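Long-range contacts in DnaJ homolog subfamily C member 27-A (Xenopus laevis, PDB 6JMG), which binds GTP and magnesium through a Rab-type small GTPase domain joined to a DnaJ domain, and is possibly involved in regulating the MEK/ERK pathway: residues G28-I33 and I69-G74; L94-G99 and F129-N134; N134-T139 and Y160-A165. All coordinates share one frame; numbering follows the deposited sequence.

Contact 1 (G28-I33 and I69-G74); sequences GKSCII and IFDMAG. With MG (magnesium ion), chain D; GTP (guanosine-5'-triphosphate), chain C.
The first turn of the helix bearing Ser-30 runs roughly antiparallel to the strand bearing Asp-71, the short axes 148° apart and 8.9 Å at closest approach. Ser-30 and Asp-71 meet where a P-loop faces the DxxG-type strand end of a small GTPase. Ser-30 OG binds the magnesium ion at 2.0 Å and donates at 2.6 Å to Asp-71 OD2, which accepts with its syn lone pair. Asp-71 is thus second-shell: its OD1 accepts from a metal-bound water that also donates to Met-72 O. The carboxylate reaches the site because CG lies anti to the backbone N (chi1 173°).

The backbone N atoms of Gly-28, Lys-29, Ser-30 and Cys-31 donate to alpha- and beta-phosphate oxygens, Gly-28 N also to the bridging O3A. Lys-29 bends at its last two torsions, bringing CE within 3.1 Å of Met-72 O and NZ between two phosphates. NZ donates to GTP O1B and GTP O2G, each at 2.8 Å; Gly-74 N also donates to O2G, at 2.9 Å, so strand end and helix start grip one gamma-phosphate oxygen. Away from the phosphates, Ile-33 and Ile-69 slide past each other in opposite directions, CD1 of the first against CG2 of the second, and Ile-33 CD1 touches Asp-71 CB.

Thr-48 also binds magnesium. Strand 63-72 lies between strands 51-60 and 15-22, with Ser-21 of the latter hydrogen-bonded to Asp-71 OD1, while helix 171-187 packs on Ile-32.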
loop_
_atom_site.group_PDB
_atom_site.type_symbol
_atom_site.label_atom_id
_atom_site.label_comp_id
_atom_site.label_asym_id
_atom_site.label_seq_id
_atom_site.Cartn_x
_atom_site.Cartn_y
_atom_site.Cartn_z
ATOM N N GLY A 28 19.699 4.983 -2.150
ATOM C CA GLY A 28 19.484 6.032 -3.121
ATOM C C GLY A 28 18.200 6.851 -2.973
ATOM O O GLY A 28 17.775 7.474 -3.955
ATOM N N LYS A 29 17.578 6.870 -1.787
ATOM C CA LYS A 29 16.307 7.566 -1.641
ATOM C C LYS A 29 16.481 9.061 -1.842
ATOM O O LYS A 29 15.783 9.681 -2.649
ATOM C CB LYS A 29 15.719 7.302 -0.252
ATOM C CG LYS A 29 15.433 5.829 0.022
ATOM C CD LYS A 29 14.784 5.617 1.387
ATOM C CE LYS A 29 15.776 5.843 2.537
ATOM N NZ LYS A 29 17.017 5.055 2.414
ATOM N N SER A 30 17.442 9.649 -1.145
ATOM C CA SER A 30 17.681 11.076 -1.317
ATOM C C SER A 30 18.046 11.414 -2.758
ATOM O O SER A 30 17.561 12.420 -3.298
ATOM C CB SER A 30 18.732 11.543 -0.332
ATOM O OG SER A 30 18.361 11.117 0.947
ATOM N N CYS A 31 18.872 10.569 -3.414
ATOM C CA CYS A 31 19.366 10.970 -4.727
ATOM C C CYS A 31 18.329 10.768 -5.819
ATOM O O CYS A 31 18.299 11.550 -6.771
ATOM C CB CYS A 31 20.631 10.194 -5.150
ATOM S SG CYS A 31 22.144 10.349 -4.198
ATOM N N ILE A 32 17.407 9.815 -5.662
ATOM C CA ILE A 32 16.262 9.771 -6.565
ATOM C C ILE A 32 15.466 11.067 -6.471
ATOM O O ILE A 32 15.124 11.679 -7.492
ATOM C CB ILE A 32 15.379 8.548 -6.264
ATOM C CG1 ILE A 32 16.062 7.260 -6.741
ATOM C CG2 ILE A 32 14.050 8.702 -6.957
ATOM C CD1 ILE A 32 15.346 6.020 -6.271
ATOM N N ILE A 33 15.211 11.543 -5.249
ATOM C CA ILE A 33 14.390 12.737 -5.096
ATOM C C ILE A 33 15.125 13.958 -5.636
ATOM O O ILE A 33 14.589 14.725 -6.446
ATOM C CB ILE A 33 14.005 12.921 -3.620
ATOM C CG1 ILE A 33 13.042 11.808 -3.185
ATOM C CG2 ILE A 33 13.415 14.316 -3.388
ATOM C CD1 ILE A 33 13.006 11.588 -1.684
ATOM N N ILE A 69 7.484 16.455 0.846
ATOM C CA ILE A 69 8.342 15.284 0.812
ATOM C C ILE A 69 8.998 15.124 2.176
ATOM O O ILE A 69 9.580 16.077 2.706
ATOM C CB ILE A 69 9.388 15.392 -0.312
ATOM C CG1 ILE A 69 8.689 15.501 -1.675
ATOM C CG2 ILE A 69 10.277 14.162 -0.336
ATOM C CD1 ILE A 69 9.647 15.551 -2.903
ATOM N N PHE A 70 8.860 13.933 2.756
ATOM C CA PHE A 70 9.537 13.524 3.984
ATOM C C PHE A 70 10.474 12.404 3.564
ATOM O O PHE A 70 10.105 11.227 3.567
ATOM C CB PHE A 70 8.542 13.061 5.067
ATOM C CG PHE A 70 7.605 14.141 5.512
ATOM C CD1 PHE A 70 6.608 14.611 4.659
ATOM C CD2 PHE A 70 7.721 14.701 6.776
ATOM C CE1 PHE A 70 5.741 15.622 5.064
ATOM C CE2 PHE A 70 6.863 15.693 7.188
ATOM C CZ PHE A 70 5.871 16.159 6.328
ATOM N N ASP A 71 11.693 12.784 3.216
ATOM C CA ASP A 71 12.717 11.837 2.806
ATOM C C ASP A 71 13.258 11.194 4.071
ATOM O O ASP A 71 13.853 11.888 4.902
ATOM C CB ASP A 71 13.790 12.578 2.013
ATOM C CG ASP A 71 14.995 11.716 1.689
ATOM O OD1 ASP A 71 14.892 10.477 1.707
ATOM O OD2 ASP A 71 16.063 12.293 1.420
ATOM N N MET A 72 13.015 9.886 4.249
ATOM C CA MET A 72 13.336 9.239 5.519
ATOM C C MET A 72 14.725 8.624 5.480
ATOM O O MET A 72 15.211 8.190 4.433
ATOM C CB MET A 72 12.325 8.134 5.888
ATOM C CG MET A 72 10.818 8.511 5.854
ATOM S SD MET A 72 9.687 7.318 6.666
ATOM C CE MET A 72 10.127 5.812 5.946
ATOM N N ALA A 73 15.336 8.541 6.657
ATOM C CA ALA A 73 16.629 7.899 6.818
ATOM C C ALA A 73 16.423 6.398 6.939
ATOM O O ALA A 73 15.510 5.939 7.630
ATOM C CB ALA A 73 17.325 8.452 8.055
ATOM N N GLY A 74 17.259 5.627 6.254
ATOM C CA GLY A 74 17.021 4.192 6.170
ATOM C C GLY A 74 17.666 3.364 7.266
ATOM O O GLY A 74 17.297 2.211 7.489
HETATM MG MG MG D . 18.847 9.742 2.278
HETATM P PG GTP C . 20.118 7.144 3.649
HETATM O O1G GTP C . 19.560 8.550 3.632
HETATM O O2G GTP C . 19.072 6.128 4.034
HETATM O O3G GTP C . 21.269 7.075 4.636
HETATM O O3B GTP C . 20.612 6.653 2.187
HETATM P PB GTP C . 19.850 7.029 0.819
HETATM O O1B GTP C . 18.814 5.994 0.470
HETATM O O2B GTP C . 19.201 8.392 0.812
HETATM O O3A GTP C . 21.024 6.901 -0.275
HETATM P PA GTP C . 21.613 8.168 -1.064
HETATM O O1A GTP C . 20.584 8.834 -1.943
HETATM O O2A GTP C . 22.213 9.172 -0.125
HETATM O "O5'" GTP C . 22.754 7.425 -1.895
HETATM C "C5'" GTP C . 23.698 6.627 -1.222
HETATM C "C4'" GTP C . 24.947 6.565 -2.093
HETATM O "O4'" GTP C . 24.620 5.868 -3.264
HETATM C "C3'" GTP C . 25.457 7.909 -2.552
HETATM O "O3'" GTP C . 26.841 7.750 -2.587
HETATM C "C2'" GTP C . 24.990 8.075 -3.978
HETATM O "O2'" GTP C . 25.907 8.728 -4.827
HETATM C "C1'" GTP C . 24.903 6.648 -4.422
HETATM N N9 GTP C . 23.836 6.453 -5.403
HETATM C C8 GTP C . 22.513 6.792 -5.267
HETATM N N7 GTP C . 21.857 6.393 -6.391
HETATM C C5 GTP C . 22.746 5.810 -7.227
HETATM C C6 GTP C . 22.611 5.237 -8.482
HETATM O O6 GTP C . 21.521 5.208 -9.049
HETATM N N1 GTP C . 23.713 4.679 -9.095
HETATM C C2 GTP C . 24.941 4.699 -8.480
HETATM N N2 GTP C . 25.981 4.169 -9.108
HETATM N N3 GTP C . 25.077 5.273 -7.227
HETATM C C4 GTP C . 23.996 5.825 -6.616
HETATM O O HOH W 1 16.828 9.180 2.567
HETATM O O HOH W 2 20.842 10.437 1.882
#

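Contact 2 (L94-G99 and F129-N134). With GTP (guanosine-5'-triphosphate), chain C.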
loop_
_atom_site.group_PDB
_atom_site.type_symbol
_atom_site.label_atom_id
_atom_site.label_comp_id
_atom_site.label_asym_id
_atom_site.label_seq_id
_atom_site.Cartn_x
_atom_site.Cartn_y
_atom_site.Cartn_z
ATOM N N LEU A 94 9.477 3.618 -2.549
ATOM C CA LEU A 94 10.084 2.470 -1.887
ATOM C C LEU A 94 11.247 1.969 -2.734
ATOM O O LEU A 94 11.041 1.503 -3.859
ATOM C CB LEU A 94 9.047 1.365 -1.672
ATOM C CG LEU A 94 9.469 0.237 -0.718
ATOM C CD1 LEU A 94 9.615 0.770 0.681
ATOM C CD2 LEU A 94 8.471 -0.882 -0.722
ATOM N N VAL A 95 12.460 2.033 -2.188
ATOM C CA VAL A 95 13.667 1.913 -2.995
ATOM C C VAL A 95 14.525 0.778 -2.464
ATOM O O VAL A 95 14.628 0.584 -1.249
ATOM C CB VAL A 95 14.486 3.227 -3.025
ATOM C CG1 VAL A 95 15.573 3.153 -4.116
ATOM C CG2 VAL A 95 13.584 4.465 -3.234
ATOM N N TYR A 96 15.139 0.032 -3.390
ATOM C CA TYR A 96 16.230 -0.882 -3.075
ATOM C C TYR A 96 17.304 -0.795 -4.151
ATOM O O TYR A 96 17.149 -0.119 -5.178
ATOM C CB TYR A 96 15.766 -2.328 -2.943
ATOM C CG TYR A 96 15.204 -2.939 -4.189
ATOM C CD1 TYR A 96 13.907 -2.647 -4.615
ATOM C CD2 TYR A 96 15.943 -3.860 -4.920
ATOM C CE1 TYR A 96 13.374 -3.245 -5.763
ATOM C CE2 TYR A 96 15.426 -4.463 -6.056
ATOM C CZ TYR A 96 14.148 -4.157 -6.480
ATOM O OH TYR A 96 13.650 -4.764 -7.622
ATOM N N ASP A 97 18.407 -1.492 -3.887
ATOM C CA ASP A 97 19.591 -1.517 -4.737
ATOM C C ASP A 97 19.691 -2.904 -5.365
ATOM O O ASP A 97 19.872 -3.899 -4.655
ATOM C CB ASP A 97 20.824 -1.163 -3.895
ATOM C CG ASP A 97 22.142 -1.203 -4.671
ATOM O OD1 ASP A 97 23.154 -0.753 -4.086
ATOM O OD2 ASP A 97 22.194 -1.687 -5.826
ATOM N N VAL A 98 19.599 -2.969 -6.695
ATOM C CA VAL A 98 19.655 -4.254 -7.383
ATOM C C VAL A 98 20.979 -4.961 -7.151
ATOM O O VAL A 98 21.093 -6.165 -7.410
ATOM C CB VAL A 98 19.407 -4.084 -8.895
ATOM C CG1 VAL A 98 18.016 -3.516 -9.145
ATOM C CG2 VAL A 98 20.504 -3.203 -9.533
ATOM N N GLY A 99 21.988 -4.240 -6.671
ATOM C CA GLY A 99 23.296 -4.796 -6.416
ATOM C C GLY A 99 23.494 -5.435 -5.064
ATOM O O GLY A 99 24.567 -5.994 -4.819
ATOM N N PHE A 129 2.299 3.439 -4.219
ATOM C CA PHE A 129 3.677 3.027 -4.010
ATOM C C PHE A 129 4.388 2.982 -5.351
ATOM O O PHE A 129 3.908 2.338 -6.292
ATOM C CB PHE A 129 3.762 1.632 -3.381
ATOM C CG PHE A 129 3.515 1.597 -1.905
ATOM C CD1 PHE A 129 2.227 1.666 -1.403
ATOM C CD2 PHE A 129 4.574 1.452 -1.014
ATOM C CE1 PHE A 129 1.997 1.610 -0.042
ATOM C CE2 PHE A 129 4.352 1.403 0.347
ATOM C CZ PHE A 129 3.060 1.482 0.837
ATOM N N ALA A 130 5.552 3.610 -5.422
ATOM C CA ALA A 130 6.468 3.394 -6.530
ATOM C C ALA A 130 7.668 2.651 -5.963
ATOM O O ALA A 130 8.399 3.182 -5.117
ATOM C CB ALA A 130 6.863 4.710 -7.190
ATOM N N VAL A 131 7.826 1.406 -6.387
ATOM C CA VAL A 131 9.008 0.619 -6.055
ATOM C C VAL A 131 10.102 0.964 -7.052
ATOM O O VAL A 131 9.913 0.853 -8.269
ATOM C CB VAL A 131 8.707 -0.887 -6.058
ATOM C CG1 VAL A 131 9.947 -1.655 -5.677
ATOM C CG2 VAL A 131 7.578 -1.207 -5.095
ATOM N N CYS A 132 11.242 1.391 -6.545
ATOM C CA CYS A 132 12.374 1.734 -7.398
ATOM C C CYS A 132 13.499 0.736 -7.170
ATOM O O CYS A 132 14.085 0.671 -6.079
ATOM C CB CYS A 132 12.844 3.170 -7.140
ATOM S SG CYS A 132 11.539 4.389 -7.419
ATOM N N ALA A 133 13.760 -0.058 -8.201
ATOM C CA ALA A 133 14.912 -0.946 -8.257
ATOM C C ALA A 133 16.043 -0.083 -8.786
ATOM O O ALA A 133 16.166 0.123 -9.997
ATOM C CB ALA A 133 14.625 -2.149 -9.154
ATOM N N ASN A 134 16.855 0.440 -7.879
ATOM C CA ASN A 134 17.747 1.538 -8.190
ATOM C C ASN A 134 19.163 1.055 -8.459
ATOM O O ASN A 134 19.538 -0.063 -8.098
ATOM C CB ASN A 134 17.761 2.554 -7.054
ATOM C CG ASN A 134 18.297 3.891 -7.493
ATOM O OD1 ASN A 134 18.018 4.350 -8.610
ATOM N ND2 ASN A 134 19.083 4.526 -6.625
HETATM P PG GTP C . 20.118 7.144 3.649
HETATM O O1G GTP C . 19.560 8.550 3.632
HETATM O O2G GTP C . 19.072 6.128 4.034
HETATM O O3G GTP C . 21.269 7.075 4.636
HETATM O O3B GTP C . 20.612 6.653 2.187
HETATM P PB GTP C . 19.850 7.029 0.819
HETATM O O1B GTP C . 18.814 5.994 0.470
HETATM O O2B GTP C . 19.201 8.392 0.812
HETATM O O3A GTP C . 21.024 6.901 -0.275
HETATM P PA GTP C . 21.613 8.168 -1.064
HETATM O O1A GTP C . 20.584 8.834 -1.943
HETATM O O2A GTP C . 22.213 9.172 -0.125
HETATM O "O5'" GTP C . 22.754 7.425 -1.895
HETATM C "C5'" GTP C . 23.698 6.627 -1.222
HETATM C "C4'" GTP C . 24.947 6.565 -2.093
HETATM O "O4'" GTP C . 24.620 5.868 -3.264
HETATM C "C3'" GTP C . 25.457 7.909 -2.552
HETATM O "O3'" GTP C . 26.841 7.750 -2.587
HETATM C "C2'" GTP C . 24.990 8.075 -3.978
HETATM O "O2'" GTP C . 25.907 8.728 -4.827
HETATM C "C1'" GTP C . 24.903 6.648 -4.422
HETATM N N9 GTP C . 23.836 6.453 -5.403
HETATM C C8 GTP C . 22.513 6.792 -5.267
HETATM N N7 GTP C . 21.857 6.393 -6.391
HETATM C C5 GTP C . 22.746 5.810 -7.227
HETATM C C6 GTP C . 22.611 5.237 -8.482
HETATM O O6 GTP C . 21.521 5.208 -9.049
HETATM N N1 GTP C . 23.713 4.679 -9.095
HETATM C C2 GTP C . 24.941 4.699 -8.480
HETATM N N2 GTP C . 25.981 4.169 -9.108
HETATM N N3 GTP C . 25.077 5.273 -7.227
HETATM C C4 GTP C . 23.996 5.825 -6.616
#
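Tyr-96 lays one face of its ring over Ala-133, the residue paired with it on the adjacent parallel strand. Ala-133 CA sits 3.9 Å from the ring centroid in a CH-pi contact, 21° off the ring normal and displaced toward the rim, while Ala-133 CB lies 3.4 Å from Tyr-96 CZ. Val-131 approaches differently, its CG1 meeting the ring edge near CE1, in the ring plane. The ring folds back over the neighbouring strand because chi1 (64°) places CG between the backbone N and the carbonyl carbon. Val-98 CG1 touches the same alanine methyl at 3.7 Å. Were Tyr-96 reduced to an alanine, Ala-133 would probably lose the ring covering it and the Val-131 methyl its packing partner.

On the opposite sheet face, Val-95 CG1 lies obliquely across Asn-134 CB at 3.7 Å and also reaches Cys-132 CB. Asn-134 turns its amide toward the guanine, with ND2 3.4 Å from GTP N7; OD1 accepts from Thr-163 and ND2 donates to Val-27 O. Between the faces runs a regular parallel ladder, including Cys-132 N to Leu-94 O at 2.7 Å and Asn-134 N to Tyr-96 O at 2.8 Å. At the end of the ladder, Asp-97 OD2 accepts from Gly-99 N in an Asx turn.

These inner strands of the Ras-like sheet are sandwiched between helices: Ile-32 of helix 29-38 covers Val-95, Cys-132 and Asn-134, whereas Leu-107 of helix 107-117 meets Leu-94 and Tyr-96, and Trp-152 of helix 146-154 meets Leu-94 and Val-131.

Contact 3 (N134-T139 and Y160-A165). With GTP (guanosine-5'-triphosphate), chain C.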
loop_
_atom_site.group_PDB
_atom_site.type_symbol
_atom_site.label_atom_id
_atom_site.label_comp_id
_atom_site.label_asym_id
_atom_site.label_seq_id
_atom_site.Cartn_x
_atom_site.Cartn_y
_atom_site.Cartn_z
ATOM N N ASN A 134 16.855 0.440 -7.879
ATOM C CA ASN A 134 17.747 1.538 -8.190
ATOM C C ASN A 134 19.163 1.055 -8.459
ATOM O O ASN A 134 19.538 -0.063 -8.098
ATOM C CB ASN A 134 17.761 2.554 -7.054
ATOM C CG ASN A 134 18.297 3.891 -7.493
ATOM O OD1 ASN A 134 18.018 4.350 -8.610
ATOM N ND2 ASN A 134 19.083 4.526 -6.625
ATOM N N LYS A 135 19.943 1.938 -9.102
ATOM C CA LYS A 135 21.366 1.738 -9.401
ATOM C C LYS A 135 21.590 0.693 -10.496
ATOM O O LYS A 135 22.607 -0.005 -10.492
ATOM C CB LYS A 135 22.175 1.353 -8.155
ATOM C CG LYS A 135 21.977 2.250 -6.958
ATOM C CD LYS A 135 23.094 2.063 -5.967
ATOM C CE LYS A 135 22.962 3.021 -4.818
ATOM N NZ LYS A 135 23.771 2.597 -3.659
ATOM N N ILE A 136 20.667 0.616 -11.462
ATOM C CA ILE A 136 20.818 -0.274 -12.600
ATOM C C ILE A 136 22.043 0.081 -13.444
ATOM O O ILE A 136 22.492 -0.730 -14.258
ATOM C CB ILE A 136 19.537 -0.260 -13.459
ATOM C CG1 ILE A 136 19.177 1.156 -13.898
ATOM C CG2 ILE A 136 18.381 -0.863 -12.698
ATOM C CD1 ILE A 136 17.890 1.193 -14.732
ATOM N N ASP A 137 22.575 1.290 -13.288
ATOM C CA ASP A 137 23.757 1.733 -14.021
ATOM C C ASP A 137 25.047 1.082 -13.535
ATOM O O ASP A 137 26.062 1.151 -14.234
ATOM C CB ASP A 137 23.909 3.245 -13.892
ATOM C CG ASP A 137 24.190 3.673 -12.453
ATOM O OD1 ASP A 137 23.218 3.794 -11.664
ATOM O OD2 ASP A 137 25.379 3.872 -12.111
ATOM N N SER A 138 25.059 0.493 -12.349
ATOM C CA SER A 138 26.328 0.069 -11.786
ATOM C C SER A 138 26.846 -1.180 -12.494
ATOM O O SER A 138 26.072 -2.064 -12.877
ATOM C CB SER A 138 26.200 -0.175 -10.290
ATOM O OG SER A 138 27.133 -1.171 -9.896
ATOM N N THR A 139 28.159 -1.194 -12.752
ATOM C CA THR A 139 28.814 -2.366 -13.335
ATOM C C THR A 139 28.722 -3.577 -12.418
ATOM O O THR A 139 28.747 -4.720 -12.898
ATOM C CB THR A 139 30.279 -2.057 -13.649
ATOM O OG1 THR A 139 30.842 -1.265 -12.594
ATOM C CG2 THR A 139 30.367 -1.294 -14.947
ATOM N N TYR A 160 6.266 -0.378 -10.446
ATOM C CA TYR A 160 7.632 -0.887 -10.436
ATOM C C TYR A 160 8.437 -0.177 -11.501
ATOM O O TYR A 160 7.980 -0.028 -12.638
ATOM C CB TYR A 160 7.686 -2.384 -10.689
ATOM C CG TYR A 160 9.097 -2.914 -10.791
ATOM C CD1 TYR A 160 9.819 -3.253 -9.650
ATOM C CD2 TYR A 160 9.711 -3.078 -12.023
ATOM C CE1 TYR A 160 11.115 -3.755 -9.743
ATOM C CE2 TYR A 160 11.015 -3.580 -12.125
ATOM C CZ TYR A 160 11.707 -3.916 -10.986
ATOM O OH TYR A 160 12.994 -4.399 -11.080
ATOM N N PHE A 161 9.634 0.266 -11.135
ATOM C CA PHE A 161 10.479 0.947 -12.103
ATOM C C PHE A 161 11.922 0.623 -11.813
ATOM O O PHE A 161 12.341 0.548 -10.652
ATOM C CB PHE A 161 10.328 2.467 -12.082
ATOM C CG PHE A 161 9.057 2.954 -12.672
ATOM C CD1 PHE A 161 8.988 3.250 -14.025
ATOM C CD2 PHE A 161 7.927 3.134 -11.867
ATOM C CE1 PHE A 161 7.815 3.721 -14.583
ATOM C CE2 PHE A 161 6.752 3.598 -12.411
ATOM C CZ PHE A 161 6.693 3.892 -13.776
ATOM N N GLU A 162 12.663 0.437 -12.894
ATOM C CA GLU A 162 14.103 0.370 -12.852
ATOM C C GLU A 162 14.621 1.787 -13.025
ATOM O O GLU A 162 14.149 2.530 -13.897
ATOM C CB GLU A 162 14.602 -0.556 -13.955
ATOM C CG GLU A 162 14.049 -1.959 -13.785
ATOM C CD GLU A 162 15.059 -3.009 -14.092
ATOM O OE1 GLU A 162 15.167 -3.954 -13.277
ATOM O OE2 GLU A 162 15.730 -2.884 -15.147
ATOM N N THR A 163 15.525 2.191 -12.140
ATOM C CA THR A 163 15.946 3.579 -12.089
ATOM C C THR A 163 17.433 3.652 -11.821
ATOM O O THR A 163 18.042 2.728 -11.265
ATOM C CB THR A 163 15.236 4.411 -10.998
ATOM O OG1 THR A 163 15.450 3.810 -9.714
ATOM C CG2 THR A 163 13.760 4.544 -11.273
ATOM N N SER A 164 17.988 4.802 -12.190
ATOM C CA SER A 164 19.325 5.198 -11.790
ATOM C C SER A 164 19.291 6.688 -11.536
ATOM O O SER A 164 19.023 7.475 -12.450
ATOM C CB SER A 164 20.380 4.858 -12.854
ATOM O OG SER A 164 21.621 5.499 -12.576
ATOM N N ALA A 165 19.583 7.074 -10.301
ATOM C CA ALA A 165 19.721 8.496 -10.029
ATOM C C ALA A 165 20.982 9.052 -10.665
ATOM O O ALA A 165 21.053 10.257 -10.932
ATOM C CB ALA A 165 19.725 8.741 -8.516
HETATM P PG GTP C . 20.118 7.144 3.649
HETATM O O1G GTP C . 19.560 8.550 3.632
HETATM O O2G GTP C . 19.072 6.128 4.034
HETATM O O3G GTP C . 21.269 7.075 4.636
HETATM O O3B GTP C . 20.612 6.653 2.187
HETATM P PB GTP C . 19.850 7.029 0.819
HETATM O O1B GTP C . 18.814 5.994 0.470
HETATM O O2B GTP C . 19.201 8.392 0.812
HETATM O O3A GTP C . 21.024 6.901 -0.275
HETATM P PA GTP C . 21.613 8.168 -1.064
HETATM O O1A GTP C . 20.584 8.834 -1.943
HETATM O O2A GTP C . 22.213 9.172 -0.125
HETATM O "O5'" GTP C . 22.754 7.425 -1.895
HETATM C "C5'" GTP C . 23.698 6.627 -1.222
HETATM C "C4'" GTP C . 24.947 6.565 -2.093
HETATM O "O4'" GTP C . 24.620 5.868 -3.264
HETATM C "C3'" GTP C . 25.457 7.909 -2.552
HETATM O "O3'" GTP C . 26.841 7.750 -2.587
HETATM C "C2'" GTP C . 24.990 8.075 -3.978
HETATM O "O2'" GTP C . 25.907 8.728 -4.827
HETATM C "C1'" GTP C . 24.903 6.648 -4.422
HETATM N N9 GTP C . 23.836 6.453 -5.403
HETATM C C8 GTP C . 22.513 6.792 -5.267
HETATM N N7 GTP C . 21.857 6.393 -6.391
HETATM C C5 GTP C . 22.746 5.810 -7.227
HETATM C C6 GTP C . 22.611 5.237 -8.482
HETATM O O6 GTP C . 21.521 5.208 -9.049
HETATM N N1 GTP C . 23.713 4.679 -9.095
HETATM C C2 GTP C . 24.941 4.699 -8.480
HETATM N N2 GTP C . 25.981 4.169 -9.108
HETATM N N3 GTP C . 25.077 5.273 -7.227
HETATM C C4 GTP C . 23.996 5.825 -6.616
#
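With chi1 at 65°, Asp-137 holds its carboxylate between its own backbone N and carbonyl carbon, facing Ser-164, whose OG swings anti to its backbone N (chi1 168°) to meet it. Ser-164 OG donates to Asp-137 OD1 at 2.5 Å, approaching from above the carboxylate plane. The same OD1 accepts from GTP N1 at 2.8 Å and OD2 from GTP N2 at 3.1 Å, a paired readout of the guanine edge by the NKxD-type motif of small GTPases. Ala-165 N adds a weak bond to GTP O6, so the second segment also touches the base, if weakly.

Thr-163 OG1 meets Asn-134 OD1 tilted 29° from the amide plane and, together with the bond from ND2 to Val-27 O, helps to set the amide's rotation. Lys-135 stretches its extended chain over the face of the guanine, its NZ bonded mainly to Glu-26 O. Ile-136 crosses Glu-162 at about a right angle, CD1 lying 3.8 Å from Glu-162 CB, and Ile-136 CG1 rests on Thr-163 O.

Residues 135-138 form a type I turn between strand 128-134 and helix 146-154, facing the end of edge strand 159-163. Helix 29-38 and helix 171-187 adjoin Thr-163, and Arg-142 forms a salt bridge with Glu-162.

How the contacts relate
All three contacts reach one Ras-like sheet and the same GTP, but at different depths. Contacts 1 and 2 are fully buried, whereas contact 3 is partly exposed at the edge strand. Contact 1 handles the phosphates and metal with backbone amides, a lysine and a serine hydroxyl; contact 3 reads the base through directional hydrogen bonds; contact 2, between them, is mostly backbone ladder and apolar packing. Contacts 2 and 3 share Asn-134, and strands 128-134 and 159-163 are neighbours, probably bonded from Ala-133 N to Phe-161 O. Ala-165 CB of contact 3 packs on Cys-31 O of contact 1, so the base and phosphate ends of the pocket also touch.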